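Local coordinates for protein Bse634I restriction endonuclease (Geobacillus stearothermophilus, PDB 1KNV) that probably cuts double-stranded DNA as a type II restriction endonuclease of the PDDEXK nuclease clan, with activity that depends on a bound metal ion, at residues E32-Q37 against N165-E170; N28-L33 against D48-Y53; E212-K217 against E268-D273. All coordinates share one frame; numbering follows the deposited sequence.

Overall arrangement
Contacts 1 and 2 lie close together, their centres 11 Å apart, because both start from helix 26-33 and share Glu32 and Leu33. Contact 2 packs that helix on helix 43-60, next along the chain; contact 1 ties the turn after it to the loop that leads into helix 169-176. The two touch where O of Leu167 and the backbone of Thr168 lie against the Ile31 side chain. Contact 3 comes last in sequence, on the opposite side of the chain's centre and about 35 Å from contact 2 between centres, where helix 203-227 meets the loop before strand 273-276. Contacts 1 and 2 thus join helices, while contact 3 fixes a helix to the five-stranded mixed sheet.

Contact 1 of 3, residues E32-Q37 against N165-E170; sequences ELYHHQ and NKLTHE
Tyr34 and Leu167 lie side by side with their side chains pointing the same way, CB of Tyr34 resting 3.7 Å from CG of Leu167 while CD1 of Leu167 approaches the ring obliquely, 3.8 Å from CD1 of Tyr34. The backbones are joined beside this pair: N of Leu167 donates to O of Tyr34 over 3.0 Å. The phenol continues past Leu167 to Asn46, its hydroxyl hydrogen-bonded to OD1 there. Tyr34 is the first residue beyond helix 26-33 to leave helical geometry and Thr168 is the N-cap of helix 169-176, so the contact joins the exit of one helix to the entry of another. Lys166 folds over the next carbonyl. Its CG sits between backbone N and carbonyl carbon (chi1 46°), and bends at each later torsion curl the chain until NZ makes a weak bond of 3.2 Å to O of His35, with CB also 3.4 Å from that oxygen. With an alanine here the curled chain beyond CB is gone, and O of His35 is likely to lose its weak ammonium partner and the methylene cover beside it. Further along, CA of Gln37 makes a CA-H...O contact of 3.1 Å with O of Asn165.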
loop_
_atom_site.group_PDB
_atom_site.type_symbol
_atom_site.label_atom_id
_atom_site.label_comp_id
_atom_site.label_asym_id
_atom_site.label_seq_id
_atom_site.Cartn_x
_atom_site.Cartn_y
_atom_site.Cartn_z
ATOM N N GLU B 32 52.317 -0.028 -17.162
ATOM C CA GLU B 32 53.389 0.460 -18.017
ATOM C C GLU B 32 53.263 1.947 -18.300
ATOM O O GLU B 32 54.271 2.634 -18.437
ATOM C CB GLU B 32 53.413 -0.322 -19.344
ATOM C CG GLU B 32 54.176 -1.647 -19.262
ATOM C CD GLU B 32 53.974 -2.506 -20.499
ATOM O OE1 GLU B 32 53.788 -1.926 -21.592
ATOM O OE2 GLU B 32 54.010 -3.749 -20.370
ATOM N N LEU B 33 52.039 2.450 -18.384
ATOM C CA LEU B 33 51.862 3.865 -18.683
ATOM C C LEU B 33 51.572 4.711 -17.443
ATOM O O LEU B 33 51.486 5.933 -17.534
ATOM C CB LEU B 33 50.755 4.068 -19.704
ATOM C CG LEU B 33 50.957 3.490 -21.088
ATOM C CD1 LEU B 33 49.780 3.842 -21.980
ATOM C CD2 LEU B 33 52.235 4.061 -21.620
ATOM N N TYR B 34 51.456 4.075 -16.280
ATOM C CA TYR B 34 51.208 4.825 -15.051
ATOM C C TYR B 34 52.085 4.400 -13.874
ATOM O O TYR B 34 51.604 4.162 -12.769
ATOM C CB TYR B 34 49.730 4.759 -14.668
ATOM C CG TYR B 34 48.824 5.336 -15.738
ATOM C CD1 TYR B 34 48.244 4.519 -16.700
ATOM C CD2 TYR B 34 48.584 6.698 -15.808
ATOM C CE1 TYR B 34 47.448 5.050 -17.712
ATOM C CE2 TYR B 34 47.796 7.236 -16.816
ATOM C CZ TYR B 34 47.236 6.401 -17.758
ATOM O OH TYR B 34 46.458 6.924 -18.766
ATOM N N HIS B 35 53.387 4.343 -14.127
ATOM C CA HIS B 35 54.365 3.986 -13.112
ATOM C C HIS B 35 54.545 5.117 -12.117
ATOM O O HIS B 35 54.992 4.879 -11.002
ATOM C CB HIS B 35 55.735 3.708 -13.743
ATOM C CG HIS B 35 55.927 2.299 -14.207
ATOM N ND1 HIS B 35 55.594 1.876 -15.478
ATOM C CD2 HIS B 35 56.450 1.218 -13.580
ATOM C CE1 HIS B 35 55.909 0.600 -15.614
ATOM N NE2 HIS B 35 56.431 0.175 -14.476
ATOM N N HIS B 36 54.208 6.342 -12.513
ATOM C CA HIS B 36 54.410 7.472 -11.615
ATOM C C HIS B 36 53.229 8.396 -11.356
ATOM O O HIS B 36 53.358 9.378 -10.626
ATOM C CB HIS B 36 55.605 8.304 -12.095
ATOM C CG HIS B 36 56.910 7.564 -12.060
ATOM N ND1 HIS B 36 57.251 6.604 -12.988
ATOM C CD2 HIS B 36 57.950 7.637 -11.194
ATOM C CE1 HIS B 36 58.443 6.114 -12.698
ATOM N NE2 HIS B 36 58.888 6.724 -11.613
ATOM N N GLN B 37 52.078 8.093 -11.933
ATOM C CA GLN B 37 50.909 8.934 -11.711
ATOM C C GLN B 37 49.631 8.194 -12.056
ATOM O O GLN B 37 49.661 7.154 -12.720
ATOM C CB GLN B 37 50.985 10.187 -12.580
ATOM C CG GLN B 37 50.816 9.895 -14.066
ATOM C CD GLN B 37 50.500 11.137 -14.874
ATOM O OE1 GLN B 37 51.307 12.061 -14.942
ATOM N NE2 GLN B 37 49.316 11.167 -15.489
ATOM N N ASN B 165 48.809 6.494 -5.951
ATOM C CA ASN B 165 49.557 7.491 -6.703
ATOM C C ASN B 165 50.100 6.991 -8.019
ATOM O O ASN B 165 50.603 7.771 -8.825
ATOM C CB ASN B 165 50.707 7.990 -5.851
ATOM C CG ASN B 165 50.229 8.643 -4.591
ATOM O OD1 ASN B 165 50.946 8.694 -3.591
ATOM N ND2 ASN B 165 49.004 9.161 -4.626
ATOM N N LYS B 166 50.016 5.684 -8.226
ATOM C CA LYS B 166 50.492 5.070 -9.451
ATOM C C LYS B 166 49.872 3.694 -9.534
ATOM O O LYS B 166 49.597 3.071 -8.510
ATOM C CB LYS B 166 52.022 5.000 -9.445
ATOM C CG LYS B 166 52.625 4.498 -8.140
ATOM C CD LYS B 166 52.705 2.978 -8.093
ATOM C CE LYS B 166 53.783 2.439 -9.041
ATOM N NZ LYS B 166 55.165 2.807 -8.614
ATOM N N LEU B 167 49.644 3.223 -10.755
ATOM C CA LEU B 167 49.019 1.925 -10.961
ATOM C C LEU B 167 49.977 0.748 -10.915
ATOM O O LEU B 167 51.055 0.773 -11.517
ATOM C CB LEU B 167 48.265 1.925 -12.290
ATOM C CG LEU B 167 47.240 3.047 -12.453
ATOM C CD1 LEU B 167 46.485 2.845 -13.751
ATOM C CD2 LEU B 167 46.284 3.065 -11.259
ATOM N N THR B 168 49.562 -0.290 -10.195
ATOM C CA THR B 168 50.330 -1.518 -10.035
ATOM C C THR B 168 49.344 -2.703 -10.064
ATOM O O THR B 168 48.155 -2.506 -9.821
ATOM C CB THR B 168 51.107 -1.528 -8.682
ATOM O OG1 THR B 168 50.197 -1.706 -7.586
ATOM C CG2 THR B 168 51.842 -0.208 -8.484
ATOM N N HIS B 169 49.822 -3.857 -10.364
ATOM C CA HIS B 169 48.949 -5.056 -10.411
ATOM C C HIS B 169 48.234 -5.212 -9.082
ATOM O O HIS B 169 47.095 -5.673 -9.034
ATOM C CB HIS B 169 49.763 -6.321 -10.700
ATOM C CG HIS B 169 50.015 -6.565 -12.156
ATOM N ND1 HIS B 169 51.227 -7.012 -12.637
ATOM C CD2 HIS B 169 49.207 -6.434 -13.235
ATOM C CE1 HIS B 169 51.158 -7.138 -13.953
ATOM N NE2 HIS B 169 49.943 -6.792 -14.337
ATOM N N GLU B 170 48.891 -4.815 -8.010
ATOM C CA GLU B 170 48.315 -4.923 -6.686
ATOM C C GLU B 170 47.217 -3.910 -6.330
ATOM O O GLU B 170 46.135 -4.309 -5.895
ATOM C CB GLU B 170 49.417 -4.881 -5.633
ATOM C CG GLU B 170 48.956 -5.299 -4.245
ATOM C CD GLU B 170 50.070 -5.208 -3.210
ATOM O OE1 GLU B 170 51.256 -5.164 -3.611
ATOM O OE2 GLU B 170 49.769 -5.192 -1.994
#

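Contact 2 of 3, residues N28-L33 against D48-Y53; sequences NALIEL and DKLENY
Two consecutive helices, 26-33 and 43-60, pack here at a steep angle: the axes of segments 28-33 and 48-53 approach to 10.4 Å and their directions differ by 104°. CD2 of Leu33 sits over one face of the Tyr53 ring, 3.9 Å from the centroid and 12° off the normal, a CH-pi contact, while CD1 of Leu33, near CB of Tyr53, approaches CD2 of Leu50 to 3.5 Å, tighter than usual carbon packing. CD1 of Leu50 lies 3.8 Å from CD2 of Leu30, and the two leucines extend the apolar layer toward Trp78 of helix 68-93. With CG of Tyr53 opposite its own backbone N, the ring reaches across to helix 26-33, where its OH donates to OE1 of Glu32 in a bond modelled at 2.4 Å, too short to be taken literally. OE1 lies at the ring edge, in plane, and the carboxylate is turned 77° from the ring. Ser8 OG bonds to both OE1 and the phenol oxygen, and the backbone N of Asn9 binds OE2. With both carboxylate oxygens engaged, Glu32 is likely to be fixed in rotation and its negative charge partly offset, while the Leu33 methyl probably limits tilting of the Tyr53 ring.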
loop_
_atom_site.group_PDB
_atom_site.type_symbol
_atom_site.label_atom_id
_atom_site.label_comp_id
_atom_site.label_asym_id
_atom_site.label_seq_id
_atom_site.Cartn_x
_atom_site.Cartn_y
_atom_site.Cartn_z
ATOM N N ASN B 28 48.474 -4.586 -17.850
ATOM C CA ASN B 28 49.896 -4.319 -18.041
ATOM C C ASN B 28 50.046 -2.993 -18.775
ATOM O O ASN B 28 51.016 -2.265 -18.571
ATOM C CB ASN B 28 50.574 -5.437 -18.836
ATOM C CG ASN B 28 50.504 -6.779 -18.128
ATOM O OD1 ASN B 28 50.581 -6.858 -16.897
ATOM N ND2 ASN B 28 50.374 -7.846 -18.907
ATOM N N ALA B 29 49.076 -2.681 -19.625
ATOM C CA ALA B 29 49.105 -1.432 -20.367
ATOM C C ALA B 29 49.019 -0.289 -19.370
ATOM O O ALA B 29 49.753 0.696 -19.479
ATOM C CB ALA B 29 47.933 -1.364 -21.341
ATOM N N LEU B 30 48.125 -0.431 -18.391
ATOM C CA LEU B 30 47.923 0.595 -17.367
ATOM C C LEU B 30 49.164 0.835 -16.526
ATOM O O LEU B 30 49.586 1.974 -16.333
ATOM C CB LEU B 30 46.764 0.209 -16.448
ATOM C CG LEU B 30 45.363 0.379 -17.026
ATOM C CD1 LEU B 30 44.362 -0.243 -16.094
ATOM C CD2 LEU B 30 45.061 1.844 -17.219
ATOM N N ILE B 31 49.737 -0.246 -16.018
ATOM C CA ILE B 31 50.925 -0.156 -15.185
ATOM C C ILE B 31 52.091 0.466 -15.948
ATOM O O ILE B 31 52.759 1.371 -15.449
ATOM C CB ILE B 31 51.325 -1.547 -14.676
ATOM C CG1 ILE B 31 50.152 -2.166 -13.919
ATOM C CG2 ILE B 31 52.538 -1.440 -13.771
ATOM C CD1 ILE B 31 50.423 -3.547 -13.433
ATOM N N GLU B 32 52.317 -0.028 -17.162
ATOM C CA GLU B 32 53.389 0.460 -18.017
ATOM C C GLU B 32 53.263 1.947 -18.300
ATOM O O GLU B 32 54.271 2.634 -18.437
ATOM C CB GLU B 32 53.413 -0.322 -19.344
ATOM C CG GLU B 32 54.176 -1.647 -19.262
ATOM C CD GLU B 32 53.974 -2.506 -20.499
ATOM O OE1 GLU B 32 53.788 -1.926 -21.592
ATOM O OE2 GLU B 32 54.010 -3.749 -20.370
ATOM N N LEU B 33 52.039 2.450 -18.384
ATOM C CA LEU B 33 51.862 3.865 -18.683
ATOM C C LEU B 33 51.572 4.711 -17.443
ATOM O O LEU B 33 51.486 5.933 -17.534
ATOM C CB LEU B 33 50.755 4.068 -19.704
ATOM C CG LEU B 33 50.957 3.490 -21.088
ATOM C CD1 LEU B 33 49.780 3.842 -21.980
ATOM C CD2 LEU B 33 52.235 4.061 -21.620
ATOM N N ASP B 48 42.397 6.864 -25.361
ATOM C CA ASP B 48 42.953 6.875 -26.717
ATOM C C ASP B 48 44.449 6.613 -26.628
ATOM O O ASP B 48 44.988 5.843 -27.411
ATOM C CB ASP B 48 42.711 8.206 -27.418
ATOM C CG ASP B 48 41.261 8.406 -27.774
ATOM O OD1 ASP B 48 40.515 7.396 -27.794
ATOM O OD2 ASP B 48 40.874 9.565 -28.033
ATOM N N LYS B 49 45.106 7.231 -25.649
ATOM C CA LYS B 49 46.541 7.059 -25.437
ATOM C C LYS B 49 46.881 5.604 -25.189
ATOM O O LYS B 49 47.792 5.056 -25.807
ATOM C CB LYS B 49 46.986 7.897 -24.248
ATOM C CG LYS B 49 48.236 7.403 -23.554
ATOM C CD LYS B 49 48.466 8.212 -22.291
ATOM C CE LYS B 49 49.652 7.708 -21.494
ATOM N NZ LYS B 49 49.776 8.470 -20.213
ATOM N N LEU B 50 46.151 4.989 -24.264
ATOM C CA LEU B 50 46.356 3.590 -23.940
ATOM C C LEU B 50 46.154 2.758 -25.203
ATOM O O LEU B 50 46.948 1.866 -25.499
ATOM C CB LEU B 50 45.373 3.153 -22.842
ATOM C CG LEU B 50 45.743 3.547 -21.404
ATOM C CD1 LEU B 50 44.520 3.567 -20.518
ATOM C CD2 LEU B 50 46.763 2.563 -20.863
ATOM N N GLU B 51 45.101 3.062 -25.954
ATOM C CA GLU B 51 44.820 2.330 -27.183
ATOM C C GLU B 51 45.982 2.428 -28.167
ATOM O O GLU B 51 46.529 1.410 -28.609
ATOM C CB GLU B 51 43.547 2.856 -27.846
ATOM C CG GLU B 51 43.245 2.161 -29.164
ATOM C CD GLU B 51 41.804 2.302 -29.594
ATOM O OE1 GLU B 51 41.464 1.778 -30.674
ATOM O OE2 GLU B 51 41.010 2.928 -28.855
ATOM N N ASN B 52 46.345 3.661 -28.508
ATOM C CA ASN B 52 47.440 3.903 -29.430
ATOM C C ASN B 52 48.709 3.246 -28.919
ATOM O O ASN B 52 49.495 2.707 -29.698
ATOM C CB ASN B 52 47.665 5.395 -29.604
ATOM C CG ASN B 52 46.442 6.097 -30.128
ATOM O OD1 ASN B 52 45.703 5.544 -30.942
ATOM N ND2 ASN B 52 46.224 7.328 -29.678
ATOM N N TYR B 53 48.913 3.283 -27.609
ATOM C CA TYR B 53 50.093 2.658 -27.048
ATOM C C TYR B 53 50.118 1.186 -27.412
ATOM O O TYR B 53 51.124 0.673 -27.890
ATOM C CB TYR B 53 50.104 2.770 -25.540
ATOM C CG TYR B 53 51.239 1.996 -24.921
ATOM C CD1 TYR B 53 52.560 2.421 -25.065
ATOM C CD2 TYR B 53 50.995 0.856 -24.166
ATOM C CE1 TYR B 53 53.608 1.727 -24.463
ATOM C CE2 TYR B 53 52.033 0.154 -23.560
ATOM C CZ TYR B 53 53.334 0.597 -23.708
ATOM O OH TYR B 53 54.352 -0.077 -23.077
#

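Contact 3 of 3, residues E212-K217 against E268-D273; sequences EGNILK and ERAVDD
A buried salt-bridge network of Lys217, Glu268 and Asp272 fastens helix 203-227 to the loop that runs into strand 273-276. Lys217 leaves the helix with CG opposite its carbonyl carbon (chi1 -77°) and then runs extended, which carries NZ to three acceptors on the loop. O of Arg269 receives it at 2.8 Å with a C=O...N angle of 163°, nearly on the carbonyl axis. OE1 of Glu268 accepts NZ at 2.8 Å through its anti lone pair. Asp272 supplies the other salt bridge, through an OD2 whose modelled place is less certain. The Glu268 carboxylate and the Arg269 carbonyl, with Asp272 close by, would probably favour the charged lysine despite its burial. One turn back, Gly213 lets the chains close in: its CA makes a CA-H...O contact of 3.3 Å with O of Ala270, and a CB here would clash with that oxygen. Gly213 lies about 11 Å from the side chain of Asp146, a residue seen to bind calcium, though no metal is bound in this chain. Beside it, CB of Ala270 packs against ND2 of Asn214 at 3.4 Å, while OD1 of Asn214 accepts a bond from the backbone N of Thr257. On the sheet side, Asp272 pairs by backbone with Tyr236 of strand 235-240. A second subunit covers both segments: its Gln137 carbonyl accepts NE of Arg269 and its His211 packs on Asn214.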
loop_
_atom_site.group_PDB
_atom_site.type_symbol
_atom_site.label_atom_id
_atom_site.label_comp_id
_atom_site.label_asym_id
_atom_site.label_seq_id
_atom_site.Cartn_x
_atom_site.Cartn_y
_atom_site.Cartn_z
ATOM N N GLU B 212 17.012 -0.448 -14.886
ATOM C CA GLU B 212 17.822 -0.802 -13.733
ATOM C C GLU B 212 17.402 0.027 -12.519
ATOM O O GLU B 212 17.326 -0.488 -11.405
ATOM C CB GLU B 212 19.309 -0.615 -14.055
ATOM C CG GLU B 212 20.215 -0.803 -12.856
ATOM C CD GLU B 212 21.639 -1.169 -13.230
ATOM O OE1 GLU B 212 21.904 -2.372 -13.448
ATOM O OE2 GLU B 212 22.494 -0.263 -13.312
ATOM N N GLY B 213 17.110 1.303 -12.737
ATOM C CA GLY B 213 16.673 2.144 -11.636
ATOM C C GLY B 213 15.358 1.642 -11.064
ATOM O O GLY B 213 15.158 1.649 -9.853
ATOM N N ASN B 214 14.448 1.205 -11.926
ATOM C CA ASN B 214 13.159 0.689 -11.467
ATOM C C ASN B 214 13.313 -0.603 -10.695
ATOM O O ASN B 214 12.664 -0.792 -9.669
ATOM C CB ASN B 214 12.223 0.455 -12.647
ATOM C CG ASN B 214 11.425 1.680 -12.983
ATOM O OD1 ASN B 214 10.588 2.116 -12.188
ATOM N ND2 ASN B 214 11.680 2.259 -14.156
ATOM N N ILE B 215 14.178 -1.485 -11.200
ATOM C CA ILE B 215 14.441 -2.788 -10.578
ATOM C C ILE B 215 15.058 -2.658 -9.187
ATOM O O ILE B 215 14.579 -3.272 -8.223
ATOM C CB ILE B 215 15.382 -3.656 -11.461
ATOM C CG1 ILE B 215 14.619 -4.177 -12.672
ATOM C CG2 ILE B 215 15.915 -4.844 -10.667
ATOM C CD1 ILE B 215 13.536 -5.181 -12.296
ATOM N N LEU B 216 16.114 -1.857 -9.085
ATOM C CA LEU B 216 16.789 -1.674 -7.813
ATOM C C LEU B 216 15.985 -0.855 -6.800
ATOM O O LEU B 216 15.898 -1.222 -5.627
ATOM C CB LEU B 216 18.162 -1.040 -8.046
ATOM C CG LEU B 216 19.126 -1.919 -8.850
ATOM C CD1 LEU B 216 20.388 -1.142 -9.152
ATOM C CD2 LEU B 216 19.443 -3.194 -8.064
ATOM N N LYS B 217 15.401 0.255 -7.237
ATOM C CA LYS B 217 14.618 1.073 -6.320
ATOM C C LYS B 217 13.388 0.340 -5.780
ATOM O O LYS B 217 13.038 0.488 -4.610
ATOM C CB LYS B 217 14.184 2.378 -6.988
ATOM C CG LYS B 217 15.280 3.413 -7.084
ATOM C CD LYS B 217 14.684 4.751 -7.489
ATOM C CE LYS B 217 15.692 5.847 -7.322
ATOM N NZ LYS B 217 15.041 7.175 -7.408
ATOM N N GLU B 268 9.093 9.814 -7.438
ATOM C CA GLU B 268 10.517 9.770 -7.721
ATOM C C GLU B 268 10.826 9.171 -9.079
ATOM O O GLU B 268 10.080 8.342 -9.612
ATOM C CB GLU B 268 11.283 9.024 -6.623
ATOM C CG GLU B 268 11.013 7.556 -6.515
ATOM C CD GLU B 268 11.834 6.905 -5.413
ATOM O OE1 GLU B 268 13.078 6.922 -5.496
ATOM O OE2 GLU B 268 11.237 6.376 -4.457
ATOM N N ARG B 269 11.928 9.631 -9.648
ATOM C CA ARG B 269 12.371 9.162 -10.941
ATOM C C ARG B 269 12.999 7.792 -10.765
ATOM O O ARG B 269 13.452 7.435 -9.679
ATOM C CB ARG B 269 13.442 10.096 -11.503
ATOM C CG ARG B 269 13.086 11.550 -11.527
ATOM C CD ARG B 269 14.275 12.333 -12.010
ATOM N NE ARG B 269 13.959 13.742 -12.211
ATOM C CZ ARG B 269 14.829 14.647 -12.666
ATOM N NH1 ARG B 269 16.075 14.283 -12.966
ATOM N NH2 ARG B 269 14.462 15.920 -12.807
ATOM N N ALA B 270 13.034 7.032 -11.847
ATOM C CA ALA B 270 13.660 5.730 -11.823
ATOM C C ALA B 270 15.149 6.019 -11.682
ATOM O O ALA B 270 15.873 5.274 -11.038
ATOM C CB ALA B 270 13.384 4.996 -13.130
ATOM N N VAL B 271 15.597 7.114 -12.296
ATOM C CA VAL B 271 16.999 7.524 -12.265
ATOM C C VAL B 271 16.996 8.910 -11.675
ATOM O O VAL B 271 16.522 9.849 -12.300
ATOM C CB VAL B 271 17.597 7.578 -13.690
ATOM C CG1 VAL B 271 19.105 7.781 -13.633
ATOM C CG2 VAL B 271 17.290 6.290 -14.427
ATOM N N ASP B 272 17.512 9.034 -10.464
ATOM C CA ASP B 272 17.535 10.312 -9.771
ATOM C C ASP B 272 18.271 11.446 -10.481
ATOM O O ASP B 272 17.896 12.611 -10.358
ATOM C CB ASP B 272 18.090 10.093 -8.379
ATOM C CG ASP B 272 17.141 9.302 -7.530
ATOM O OD1 ASP B 272 16.120 9.888 -7.126
ATOM O OD2 ASP B 272 17.389 8.101 -7.292
ATOM N N ASP B 273 19.328 11.124 -11.210
ATOM C CA ASP B 273 20.033 12.153 -11.942
ATOM C C ASP B 273 20.983 11.494 -12.916
ATOM O O ASP B 273 21.322 10.313 -12.782
ATOM C CB ASP B 273 20.780 13.090 -10.991
ATOM C CG ASP B 273 21.023 14.474 -11.597
ATOM O OD1 ASP B 273 21.444 15.375 -10.846
ATOM O OD2 ASP B 273 20.795 14.671 -12.814
#